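Local coordinates for protein CG8862 (Drosophila melanogaster, PDB 3ISM) that is the mitochondrial endonuclease EndoG, a magnesium-dependent enzyme that probably cleaves both DNA and RNA, at residues 175-180 with 184-189; 100-105 with 156-161; 57-62 with 146-151. One frame throughout, in Å; residues are numbered along the deposited sequence.

Interaction 2 lies near the centre of the chain, between the other two. Its centre is about 16 Å from that of interaction 1 and about 17 Å from that of interaction 3. Interactions 1 and 3 are about 32 Å apart, centre to centre, on opposite sides of the chain's centre. Segment 156-161 touches both: Leu161 N probably bonds His189 O (2.9 Å), and Val156 CG1 packs on Leu57 CG (4.2 Å). Interaction 2 includes His101, the predicted proton acceptor, and the Met102 side chain is about 7 Å from a bound magnesium ion. The side chains of Val186 and Leu57 are about 14 and 13 Å from a bound magnesium ion.

Interaction 1 (175-180 with 184-189); sequences KYEVIG and VAVPTH
Ile179 and Val184 form a hydrogen-bonded antiparallel pair, with Val178 and Ala185 as the adjoining non-hydrogen-bonded pair. Ile179 N donates to Val184 O at 2.7 Å, and Val184 N returns a bond to Ile179 O at 2.8 Å. Two residues on, Val186 N donates to Glu177 O at 2.8 Å. A water bridges the two segments, accepting from Glu177 N and donating to Val186 O, 2.7 Å away. The two segments are the arms of a beta hairpin, joined by a short turn.

Ile179 CG1 lies between its own backbone N and carbonyl carbon (chi1 59°). This puts it against Val184 CB at 4.0 Å. The other branch, CG2, meets Val186 CG2 at 3.9 Å, the two side chains crossing at about a right angle. On the other face, the Tyr176 ring comes obliquely to Ala185, CE2 to CB 3.8 Å. Val178 CG1 rests at 3.9 Å from Ala185 CA.

Pro126 of strand 124-127 packs on Ile179, Val184 and Val186. Tyr92 of helix 89-92 covers Ile179 and Val184. Along residues 175-178 a strand of the second subunit pairs antiparallel, so the hairpin sheet continues across the dimer interface.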
ATOM      1  N   LYS B 175       3.959  -8.004  -4.808  1.00 29.60           N
ATOM      2  CA  LYS B 175       5.290  -8.078  -4.204  1.00 29.31           C
ATOM      3  C   LYS B 175       6.248  -7.012  -4.743  1.00 29.17           C
ATOM      4  O   LYS B 175       6.316  -6.782  -5.946  1.00 29.06           O
ATOM      5  CB  LYS B 175       5.870  -9.470  -4.381  1.00 28.79           C
ATOM      6  CG  LYS B 175       7.079  -9.763  -3.514  1.00 28.86           C
ATOM      7  CD  LYS B 175       7.688 -11.065  -3.925  1.00 30.21           C
ATOM      8  CE  LYS B 175       8.810 -11.455  -2.998  1.00 32.17           C
ATOM      9  NZ  LYS B 175       9.451 -12.711  -3.479  1.00 29.64           N
ATOM     10  N   TYR B 176       6.985  -6.355  -3.857  1.00 29.17           N
ATOM     11  CA  TYR B 176       7.981  -5.382  -4.315  1.00 28.85           C
ATOM     12  C   TYR B 176       9.136  -5.279  -3.343  1.00 29.02           C
ATOM     13  O   TYR B 176       8.965  -5.473  -2.139  1.00 28.52           O
ATOM     14  CB  TYR B 176       7.363  -4.005  -4.571  1.00 28.76           C
ATOM     15  CG  TYR B 176       6.531  -3.476  -3.431  1.00 28.42           C
ATOM     16  CD1 TYR B 176       5.167  -3.770  -3.346  1.00 28.19           C
ATOM     17  CD2 TYR B 176       7.112  -2.728  -2.412  1.00 27.74           C
ATOM     18  CE1 TYR B 176       4.404  -3.314  -2.302  1.00 28.40           C
ATOM     19  CE2 TYR B 176       6.356  -2.259  -1.356  1.00 28.96           C
ATOM     20  CZ  TYR B 176       4.996  -2.548  -1.311  1.00 29.10           C
ATOM     21  OH  TYR B 176       4.225  -2.083  -0.269  1.00 30.68           O
ATOM     22  N   GLU B 177      10.313  -5.001  -3.897  1.00 28.71           N
ATOM     23  CA  GLU B 177      11.525  -4.816  -3.133  1.00 28.87           C
ATOM     24  C   GLU B 177      11.409  -3.497  -2.404  1.00 28.98           C
ATOM     25  O   GLU B 177      10.763  -2.556  -2.891  1.00 28.46           O
ATOM     26  CB  GLU B 177      12.766  -4.849  -4.053  1.00 28.46           C
ATOM     27  CG  GLU B 177      14.088  -4.683  -3.299  1.00 29.79           C
ATOM     28  CD  GLU B 177      15.347  -4.798  -4.158  1.00 29.97           C
ATOM     29  OE1 GLU B 177      15.276  -5.090  -5.377  1.00 32.45           O
ATOM     30  OE2 GLU B 177      16.431  -4.585  -3.586  1.00 32.95           O
ATOM     31  N   VAL B 178      11.977  -3.458  -1.202  1.00 29.01           N
ATOM     32  CA  VAL B 178      12.161  -2.211  -0.472  1.00 28.72           C
ATOM     33  C   VAL B 178      13.660  -2.070  -0.231  1.00 29.34           C
ATOM     34  O   VAL B 178      14.329  -3.036   0.149  1.00 28.65           O
ATOM     35  CB  VAL B 178      11.358  -2.167   0.860  1.00 29.15           C
ATOM     36  CG1 VAL B 178       9.854  -2.068   0.572  1.00 28.01           C
ATOM     37  CG2 VAL B 178      11.661  -3.377   1.752  1.00 27.96           C
ATOM     38  N   ILE B 179      14.194  -0.882  -0.488  1.00 29.36           N
ATOM     39  CA  ILE B 179      15.639  -0.687  -0.411  1.00 29.73           C
ATOM     40  C   ILE B 179      16.092   0.206   0.756  1.00 29.50           C
ATOM     41  O   ILE B 179      15.416   1.159   1.128  1.00 29.48           O
ATOM     42  CB  ILE B 179      16.222  -0.171  -1.767  1.00 29.44           C
ATOM     43  CG1 ILE B 179      15.568   1.154  -2.174  1.00 29.96           C
ATOM     44  CG2 ILE B 179      16.038  -1.231  -2.862  1.00 28.80           C
ATOM     45  CD1 ILE B 179      16.219   1.829  -3.407  1.00 29.94           C
ATOM     46  N   GLY B 180      17.250  -0.126   1.314  1.00 30.22           N
ATOM     47  CA  GLY B 180      17.905   0.685   2.333  1.00 30.68           C
ATOM     48  C   GLY B 180      17.274   0.556   3.703  1.00 30.68           C
ATOM     49  O   GLY B 180      16.193  -0.035   3.852  1.00 30.58           O
ATOM     50  N   VAL B 184      12.726   2.018   1.278  1.00 31.00           N
ATOM     51  CA  VAL B 184      12.090   2.748   0.182  1.00 29.32           C
ATOM     52  C   VAL B 184      11.502   1.729  -0.812  1.00 29.70           C
ATOM     53  O   VAL B 184      12.211   0.843  -1.284  1.00 28.90           O
ATOM     54  CB  VAL B 184      13.086   3.725  -0.491  1.00 28.79           C
ATOM     55  CG1 VAL B 184      12.411   4.529  -1.648  1.00 27.59           C
ATOM     56  CG2 VAL B 184      13.635   4.680   0.543  1.00 27.63           C
ATOM     57  N   ALA B 185      10.199   1.841  -1.088  1.00 29.73           N
ATOM     58  CA  ALA B 185       9.523   0.896  -1.969  1.00 30.07           C
ATOM     59  C   ALA B 185       9.971   1.023  -3.427  1.00 30.02           C
ATOM     60  O   ALA B 185      10.160   2.133  -3.932  1.00 30.42           O
ATOM     61  CB  ALA B 185       8.032   1.079  -1.879  1.00 30.35           C
ATOM     62  N   VAL B 186      10.137  -0.119  -4.089  1.00 29.36           N
ATOM     63  CA  VAL B 186      10.414  -0.161  -5.520  1.00 28.86           C
ATOM     64  C   VAL B 186       9.115  -0.513  -6.248  1.00 29.54           C
ATOM     65  O   VAL B 186       8.671  -1.672  -6.246  1.00 29.48           O
ATOM     66  CB  VAL B 186      11.529  -1.163  -5.889  1.00 28.95           C
ATOM     67  CG1 VAL B 186      11.787  -1.121  -7.405  1.00 28.28           C
ATOM     68  CG2 VAL B 186      12.849  -0.873  -5.094  1.00 27.15           C
ATOM     69  N   PRO B 187       8.484   0.495  -6.852  1.00 29.66           N
ATOM     70  CA  PRO B 187       7.215   0.273  -7.553  1.00 29.71           C
ATOM     71  C   PRO B 187       7.336  -0.717  -8.715  1.00 29.41           C
ATOM     72  O   PRO B 187       8.400  -0.826  -9.337  1.00 29.62           O
ATOM     73  CB  PRO B 187       6.844   1.681  -8.040  1.00 29.46           C
ATOM     74  CG  PRO B 187       7.579   2.622  -7.059  1.00 29.48           C
ATOM     75  CD  PRO B 187       8.891   1.915  -6.876  1.00 29.25           C
ATOM     76  N   THR B 188       6.259  -1.446  -8.990  1.00 29.44           N
ATOM     77  CA  THR B 188       6.258  -2.441 -10.065  1.00 29.75           C
ATOM     78  C   THR B 188       6.111  -1.726 -11.424  1.00 29.12           C
ATOM     79  O   THR B 188       6.593  -2.204 -12.435  1.00 28.43           O
ATOM     80  CB  THR B 188       5.101  -3.480  -9.895  1.00 29.98           C
ATOM     81  OG1 THR B 188       3.824  -2.837 -10.099  1.00 31.76           O
ATOM     82  CG2 THR B 188       5.145  -4.104  -8.514  1.00 29.94           C
ATOM     83  N   HIS B 189       5.425  -0.583 -11.411  1.00 28.56           N
ATOM     84  CA  HIS B 189       5.036   0.149 -12.634  1.00 28.04           C
ATOM     85  C   HIS B 189       4.910   1.632 -12.290  1.00 27.99           C
ATOM     86  O   HIS B 189       4.820   1.994 -11.122  1.00 27.15           O
ATOM     87  CB  HIS B 189       3.663  -0.314 -13.163  1.00 27.58           C
ATOM     88  CG  HIS B 189       3.601  -1.746 -13.614  1.00 27.99           C
ATOM     89  ND1 HIS B 189       3.565  -2.806 -12.730  1.00 28.33           N
ATOM     90  CD2 HIS B 189       3.480  -2.289 -14.850  1.00 28.56           C
ATOM     91  CE1 HIS B 189       3.477  -3.941 -13.404  1.00 29.60           C
ATOM     92  NE2 HIS B 189       3.427  -3.655 -14.694  1.00 28.82           N
TER
HETATM   93  O   HOH W   1       9.685  -4.054  -6.976  1.00 25.22           O

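Interaction 2 (100-105 with 156-161); sequences GHMAAA and VCTGPL
Met102 and Thr158 make most of this contact, with Gly159 at its margin. Their CA atoms are 6.1 Å apart. The contact is van der Waals packing, with no hydrogen bond across the two segments.

The closest approach is of a methyl group to a carbonyl. Thr158 CG2 stands 3.5 Å from Met102 O. Thr158 CB follows at 3.8 Å from the same Met102 O. The methyl branch of Thr158, CG2, leads into the contact because it lies opposite the backbone N about the CA-CB bond.

The sulfur adds a looser apolar touch. Met102 folds at both of its first two torsions (chi1 -62°, chi2 -63°). That bend brings SD alongside segment 156-161, 4.3 Å from Thr158 CG2. Met102 SD is also 4.4 Å from Gly159 CA.

Thr158 OG1 is hydrogen-bonded to Lys192 NZ, which satisfies this buried hydroxyl.

His101, next to Met102, is the predicted proton acceptor and ends the DRGH signature of this nuclease family. Its strand 98-101 pairs with strand 124-127, as in the beta-beta-alpha metal motif of His-Me finger enzymes. Strand 153-161 belongs to the large mixed sheet, between strands 49-57 and 189-197, whose Pro50 and Phe190 also pack on Met102, and Trp137 of helix 136-146 packs on Thr158. The contact joins the segment after the predicted catalytic histidine to that sheet.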
ATOM      1  N   GLY B 100      14.706   8.170  -9.400  1.00 28.22           N
ATOM      2  CA  GLY B 100      13.923   8.549 -10.591  1.00 28.07           C
ATOM      3  C   GLY B 100      12.909   9.640 -10.309  1.00 28.88           C
ATOM      4  O   GLY B 100      11.996   9.451  -9.476  1.00 28.33           O
ATOM      5  N   HIS B 101      13.075  10.786 -10.985  1.00 28.39           N
ATOM      6  CA  HIS B 101      12.145  11.905 -10.850  1.00 28.36           C
ATOM      7  C   HIS B 101      10.724  11.458 -11.202  1.00 28.40           C
ATOM      8  O   HIS B 101      10.510  10.842 -12.260  1.00 27.90           O
ATOM      9  CB  HIS B 101      12.482  13.017 -11.838  1.00 28.21           C
ATOM     10  CG  HIS B 101      13.684  13.829 -11.490  1.00 28.74           C
ATOM     11  ND1 HIS B 101      14.973  13.426 -11.786  1.00 29.68           N
ATOM     12  CD2 HIS B 101      13.790  15.065 -10.948  1.00 28.06           C
ATOM     13  CE1 HIS B 101      15.820  14.364 -11.399  1.00 27.20           C
ATOM     14  NE2 HIS B 101      15.128  15.371 -10.891  1.00 26.73           N
ATOM     15  N   MET B 102       9.761  11.800 -10.348  1.00 27.75           N
ATOM     16  CA  MET B 102       8.360  11.772 -10.765  1.00 27.94           C
ATOM     17  C   MET B 102       8.016  13.034 -11.579  1.00 27.52           C
ATOM     18  O   MET B 102       7.593  12.933 -12.722  1.00 27.34           O
ATOM     19  CB  MET B 102       7.415  11.557  -9.567  1.00 28.12           C
ATOM     20  CG  MET B 102       7.607  10.229  -8.822  1.00 26.95           C
ATOM     21  SD  MET B 102       7.270   8.721  -9.785  1.00 28.67           S
ATOM     22  CE  MET B 102       8.929   8.349 -10.425  1.00 27.73           C
ATOM     23  N   ALA B 103       8.196  14.214 -10.993  1.00 27.82           N
ATOM     24  CA  ALA B 103       8.146  15.462 -11.740  1.00 27.79           C
ATOM     25  C   ALA B 103       9.545  15.684 -12.312  1.00 28.47           C
ATOM     26  O   ALA B 103      10.486  15.971 -11.554  1.00 28.46           O
ATOM     27  CB  ALA B 103       7.766  16.634 -10.824  1.00 28.43           C
ATOM     28  N   ALA B 104       9.683  15.526 -13.630  1.00 28.23           N
ATOM     29  CA  ALA B 104      10.987  15.604 -14.308  1.00 28.55           C
ATOM     30  C   ALA B 104      11.583  17.006 -14.275  1.00 28.75           C
ATOM     31  O   ALA B 104      10.868  18.010 -14.363  1.00 28.84           O
ATOM     32  CB  ALA B 104      10.877  15.114 -15.758  1.00 28.72           C
ATOM     33  N   ALA B 105      12.902  17.065 -14.141  1.00 28.53           N
ATOM     34  CA  ALA B 105      13.618  18.333 -14.050  1.00 28.61           C
ATOM     35  C   ALA B 105      13.422  19.196 -15.307  1.00 28.76           C
ATOM     36  O   ALA B 105      13.382  20.434 -15.228  1.00 28.48           O
ATOM     37  CB  ALA B 105      15.082  18.062 -13.809  1.00 28.45           C
ATOM     38  N   VAL B 156      -0.560  16.986 -16.328  1.00 26.72           N
ATOM     39  CA  VAL B 156      -0.071  15.620 -16.187  1.00 27.81           C
ATOM     40  C   VAL B 156       0.114  15.185 -14.730  1.00 28.47           C
ATOM     41  O   VAL B 156       0.688  15.909 -13.909  1.00 28.98           O
ATOM     42  CB  VAL B 156       1.218  15.355 -17.067  1.00 27.85           C
ATOM     43  CG1 VAL B 156       2.279  16.425 -16.817  1.00 27.95           C
ATOM     44  CG2 VAL B 156       1.778  13.943 -16.840  1.00 24.92           C
ATOM     45  N   CYS B 157      -0.423  14.008 -14.437  1.00 28.92           N
ATOM     46  CA  CYS B 157      -0.243  13.333 -13.171  1.00 28.94           C
ATOM     47  C   CYS B 157       0.605  12.085 -13.374  1.00 28.85           C
ATOM     48  O   CYS B 157       0.315  11.251 -14.240  1.00 28.72           O
ATOM     49  CB  CYS B 157      -1.596  12.930 -12.586  1.00 29.11           C
ATOM     50  SG  CYS B 157      -1.471  12.210 -10.922  1.00 30.74           S
ATOM     51  N   THR B 158       1.657  11.974 -12.569  1.00 28.88           N
ATOM     52  CA  THR B 158       2.651  10.913 -12.671  1.00 29.26           C
ATOM     53  C   THR B 158       2.721  10.237 -11.309  1.00 29.37           C
ATOM     54  O   THR B 158       2.694  10.926 -10.297  1.00 29.74           O
ATOM     55  CB  THR B 158       4.048  11.519 -12.997  1.00 29.29           C
ATOM     56  OG1 THR B 158       3.990  12.254 -14.234  1.00 29.62           O
ATOM     57  CG2 THR B 158       5.107  10.428 -13.093  1.00 29.09           C
ATOM     58  N   GLY B 159       2.811   8.907 -11.265  1.00 29.67           N
ATOM     59  CA  GLY B 159       2.907   8.203  -9.978  1.00 29.22           C
ATOM     60  C   GLY B 159       3.231   6.720 -10.092  1.00 29.59           C
ATOM     61  O   GLY B 159       3.246   6.167 -11.180  1.00 29.60           O
ATOM     62  N   PRO B 160       3.528   6.076  -8.951  1.00 29.82           N
ATOM     63  CA  PRO B 160       3.826   4.658  -8.860  1.00 29.86           C
ATOM     64  C   PRO B 160       2.598   3.763  -8.733  1.00 30.06           C
ATOM     65  O   PRO B 160       1.526   4.213  -8.284  1.00 30.10           O
ATOM     66  CB  PRO B 160       4.656   4.576  -7.581  1.00 29.96           C
ATOM     67  CG  PRO B 160       4.112   5.661  -6.713  1.00 30.87           C
ATOM     68  CD  PRO B 160       3.691   6.762  -7.651  1.00 29.57           C
ATOM     69  N   LEU B 161       2.770   2.517  -9.143  1.00 29.74           N
ATOM     70  CA  LEU B 161       1.785   1.454  -8.955  1.00 30.45           C
ATOM     71  C   LEU B 161       2.507   0.235  -8.400  1.00 30.77           C
ATOM     72  O   LEU B 161       3.716   0.082  -8.577  1.00 30.31           O
ATOM     73  CB  LEU B 161       1.122   1.046 -10.281  1.00 30.09           C
ATOM     74  CG  LEU B 161       0.295   2.088 -11.026  1.00 29.28           C
ATOM     75  CD1 LEU B 161      -0.010   1.637 -12.469  1.00 26.53           C
ATOM     76  CD2 LEU B 161      -0.969   2.396 -10.258  1.00 28.70           C
TER

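Interaction 3 (57-62 with 146-151); sequences LTAESV and RLTKTY
Thr148 carries this contact, fitting its side chain against Leu57, Thr58, Ala59 and Val62. Segment 146-151 leads up to it from the end of helix 136-146. Arg146 O accepts from Lys149 N. Leu147 packs on Val154 of the adjacent strand.

Thr148 then points at residues 57-62 and presents both of its branches. CG2 lies 3.6 Å from Thr58 C. The same CG2 is 4.2 Å from Leu57 CB. Thr148 CB sits at 3.7 Å from Ala59 N. OG1 lies between the backbone N and the carbonyl carbon (chi1 57°), turned back to bond Arg145 O. Thr148 OG1 also meets Val62 CG2 at 3.7 Å, the two side chains reaching toward each other tip to tip. Thr148 OG1 is 3.8 Å from Ala59 CA as well, so the short helix meets the threonine through its first residue and through Val62. An alanine here is likely to leave a gap beside Thr58 and Val62, and Arg145 O without its hydroxyl partner.

Beyond Thr148 the chain turns back. Leu147 O accepts from both Thr150 N and Tyr151 N, the latter at 2.8 Å.

Thr58 is the N-cap of the short, weakly bonded helix 59-62, its OG1 accepting from Ser61 N at 3.2 Å. The contact joins this helix, at the end of strand 49-57, to the turn between helix 136-146 and strand 153-161. Val144 of that helix packs on Leu57, Arg145 packs on Val62, and the backbones of Leu57 and Val154 bond the two strands together.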
ATOM      1  N   LEU B  57       2.056  22.006 -17.754  1.00 26.38           N
ATOM      2  CA  LEU B  57       3.125  22.391 -18.664  1.00 26.23           C
ATOM      3  C   LEU B  57       2.610  23.281 -19.790  1.00 26.16           C
ATOM      4  O   LEU B  57       1.500  23.076 -20.320  1.00 25.74           O
ATOM      5  CB  LEU B  57       3.805  21.156 -19.277  1.00 26.13           C
ATOM      6  CG  LEU B  57       4.071  19.920 -18.405  1.00 27.37           C
ATOM      7  CD1 LEU B  57       4.788  18.850 -19.250  1.00 27.86           C
ATOM      8  CD2 LEU B  57       4.875  20.240 -17.134  1.00 26.57           C
ATOM      9  N   THR B  58       3.429  24.275 -20.128  1.00 25.38           N
ATOM     10  CA  THR B  58       3.258  25.062 -21.322  1.00 25.67           C
ATOM     11  C   THR B  58       4.554  24.975 -22.141  1.00 25.55           C
ATOM     12  O   THR B  58       5.580  24.469 -21.658  1.00 25.41           O
ATOM     13  CB  THR B  58       2.963  26.543 -20.986  1.00 26.11           C
ATOM     14  OG1 THR B  58       4.024  27.060 -20.177  1.00 26.49           O
ATOM     15  CG2 THR B  58       1.635  26.682 -20.226  1.00 25.61           C
ATOM     16  N   ALA B  59       4.498  25.449 -23.381  1.00 25.14           N
ATOM     17  CA  ALA B  59       5.677  25.544 -24.236  1.00 25.03           C
ATOM     18  C   ALA B  59       6.751  26.388 -23.542  1.00 25.19           C
ATOM     19  O   ALA B  59       7.941  26.074 -23.626  1.00 24.63           O
ATOM     20  CB  ALA B  59       5.314  26.172 -25.606  1.00 24.18           C
ATOM     21  N   GLU B  60       6.330  27.458 -22.866  1.00 25.21           N
ATOM     22  CA  GLU B  60       7.279  28.320 -22.183  1.00 25.77           C
ATOM     23  C   GLU B  60       7.995  27.594 -21.043  1.00 25.99           C
ATOM     24  O   GLU B  60       9.204  27.748 -20.876  1.00 26.47           O
ATOM     25  CB  GLU B  60       6.622  29.586 -21.649  1.00 25.65           C
ATOM     26  CG  GLU B  60       7.649  30.544 -21.068  1.00 27.58           C
ATOM     27  CD  GLU B  60       7.094  31.886 -20.645  1.00 29.52           C
ATOM     28  OE1 GLU B  60       5.899  31.977 -20.279  1.00 31.31           O
ATOM     29  OE2 GLU B  60       7.876  32.855 -20.668  1.00 31.62           O
ATOM     30  N   SER B  61       7.255  26.807 -20.269  1.00 25.92           N
ATOM     31  CA  SER B  61       7.812  26.209 -19.068  1.00 26.58           C
ATOM     32  C   SER B  61       8.679  24.956 -19.306  1.00 26.98           C
ATOM     33  O   SER B  61       9.357  24.488 -18.392  1.00 27.77           O
ATOM     34  CB  SER B  61       6.711  25.959 -18.027  1.00 26.38           C
ATOM     35  OG  SER B  61       5.948  24.805 -18.314  1.00 26.72           O
ATOM     36  N   VAL B  62       8.650  24.414 -20.523  1.00 27.63           N
ATOM     37  CA  VAL B  62       9.442  23.229 -20.859  1.00 28.04           C
ATOM     38  C   VAL B  62      10.537  23.614 -21.858  1.00 29.14           C
ATOM     39  O   VAL B  62      11.337  22.768 -22.272  1.00 28.86           O
ATOM     40  CB  VAL B  62       8.572  22.101 -21.471  1.00 28.37           C
ATOM     41  CG1 VAL B  62       7.415  21.722 -20.528  1.00 26.83           C
ATOM     42  CG2 VAL B  62       8.076  22.498 -22.898  1.00 27.41           C
ATOM     43  N   ARG B 146       6.699  17.483 -25.712  1.00 26.54           N
ATOM     44  CA  ARG B 146       6.426  17.786 -27.131  1.00 26.98           C
ATOM     45  C   ARG B 146       4.928  18.001 -27.385  1.00 26.32           C
ATOM     46  O   ARG B 146       4.548  18.670 -28.348  1.00 26.37           O
ATOM     47  CB  ARG B 146       6.955  16.659 -28.010  1.00 26.69           C
ATOM     48  CG  ARG B 146       6.976  16.919 -29.500  1.00 27.89           C
ATOM     49  CD  ARG B 146       7.603  15.730 -30.235  1.00 29.36           C
ATOM     50  NE  ARG B 146       8.957  15.424 -29.758  1.00 35.44           N
ATOM     51  CZ  ARG B 146       9.281  14.353 -29.024  1.00 37.20           C
ATOM     52  NH1 ARG B 146       8.349  13.469 -28.681  1.00 37.76           N
ATOM     53  NH2 ARG B 146      10.541  14.166 -28.632  1.00 37.50           N
ATOM     54  N   LEU B 147       4.082  17.445 -26.519  1.00 25.90           N
ATOM     55  CA  LEU B 147       2.630  17.691 -26.591  1.00 25.73           C
ATOM     56  C   LEU B 147       2.260  19.170 -26.475  1.00 25.57           C
ATOM     57  O   LEU B 147       1.209  19.575 -26.953  1.00 24.92           O
ATOM     58  CB  LEU B 147       1.867  16.882 -25.530  1.00 25.50           C
ATOM     59  CG  LEU B 147       1.664  15.375 -25.779  1.00 25.72           C
ATOM     60  CD1 LEU B 147       0.878  14.737 -24.633  1.00 23.87           C
ATOM     61  CD2 LEU B 147       0.982  15.118 -27.115  1.00 24.67           C
ATOM     62  N   THR B 148       3.129  19.971 -25.852  1.00 25.78           N
ATOM     63  CA  THR B 148       2.901  21.415 -25.763  1.00 25.83           C
ATOM     64  C   THR B 148       2.894  22.099 -27.128  1.00 26.28           C
ATOM     65  O   THR B 148       2.361  23.196 -27.256  1.00 26.09           O
ATOM     66  CB  THR B 148       3.908  22.140 -24.835  1.00 25.83           C
ATOM     67  OG1 THR B 148       5.250  21.886 -25.276  1.00 25.68           O
ATOM     68  CG2 THR B 148       3.746  21.687 -23.393  1.00 25.23           C
ATOM     69  N   LYS B 149       3.478  21.453 -28.141  1.00 26.86           N
ATOM     70  CA  LYS B 149       3.420  21.962 -29.517  1.00 27.45           C
ATOM     71  C   LYS B 149       2.078  21.667 -30.189  1.00 27.62           C
ATOM     72  O   LYS B 149       1.803  22.185 -31.273  1.00 27.93           O
ATOM     73  CB  LYS B 149       4.564  21.399 -30.372  1.00 27.63           C
ATOM     74  CG  LYS B 149       5.923  21.984 -30.037  1.00 29.89           C
ATOM     75  CD  LYS B 149       6.991  21.539 -31.022  1.00 33.12           C
ATOM     76  CE  LYS B 149       8.387  21.973 -30.547  1.00 35.48           C
ATOM     77  NZ  LYS B 149       8.675  23.438 -30.773  1.00 35.65           N
ATOM     78  N   THR B 150       1.256  20.833 -29.553  1.00 27.81           N
ATOM     79  CA  THR B 150      -0.080  20.504 -30.060  1.00 28.23           C
ATOM     80  C   THR B 150      -1.149  21.167 -29.187  1.00 27.62           C
ATOM     81  O   THR B 150      -2.137  21.704 -29.689  1.00 27.51           O
ATOM     82  CB  THR B 150      -0.315  18.972 -30.069  1.00 28.70           C
ATOM     83  OG1 THR B 150       0.743  18.323 -30.791  1.00 29.47           O
ATOM     84  CG2 THR B 150      -1.651  18.641 -30.737  1.00 29.95           C
ATOM     85  N   TYR B 151      -0.928  21.121 -27.880  1.00 26.48           N
ATOM     86  CA  TYR B 151      -1.843  21.696 -26.902  1.00 26.42           C
ATOM     87  C   TYR B 151      -1.156  22.805 -26.116  1.00 25.87           C
ATOM     88  O   TYR B 151      -0.092  22.594 -25.534  1.00 26.79           O
ATOM     89  CB  TYR B 151      -2.328  20.635 -25.918  1.00 25.37           C
ATOM     90  CG  TYR B 151      -2.856  19.369 -26.553  1.00 25.97           C
ATOM     91  CD1 TYR B 151      -4.030  19.363 -27.312  1.00 25.87           C
ATOM     92  CD2 TYR B 151      -2.194  18.162 -26.368  1.00 25.41           C
ATOM     93  CE1 TYR B 151      -4.506  18.179 -27.874  1.00 25.55           C
ATOM     94  CE2 TYR B 151      -2.667  16.990 -26.905  1.00 24.41           C
ATOM     95  CZ  TYR B 151      -3.812  16.989 -27.654  1.00 26.09           C
ATOM     96  OH  TYR B 151      -4.235  15.781 -28.191  1.00 25.33           O
TER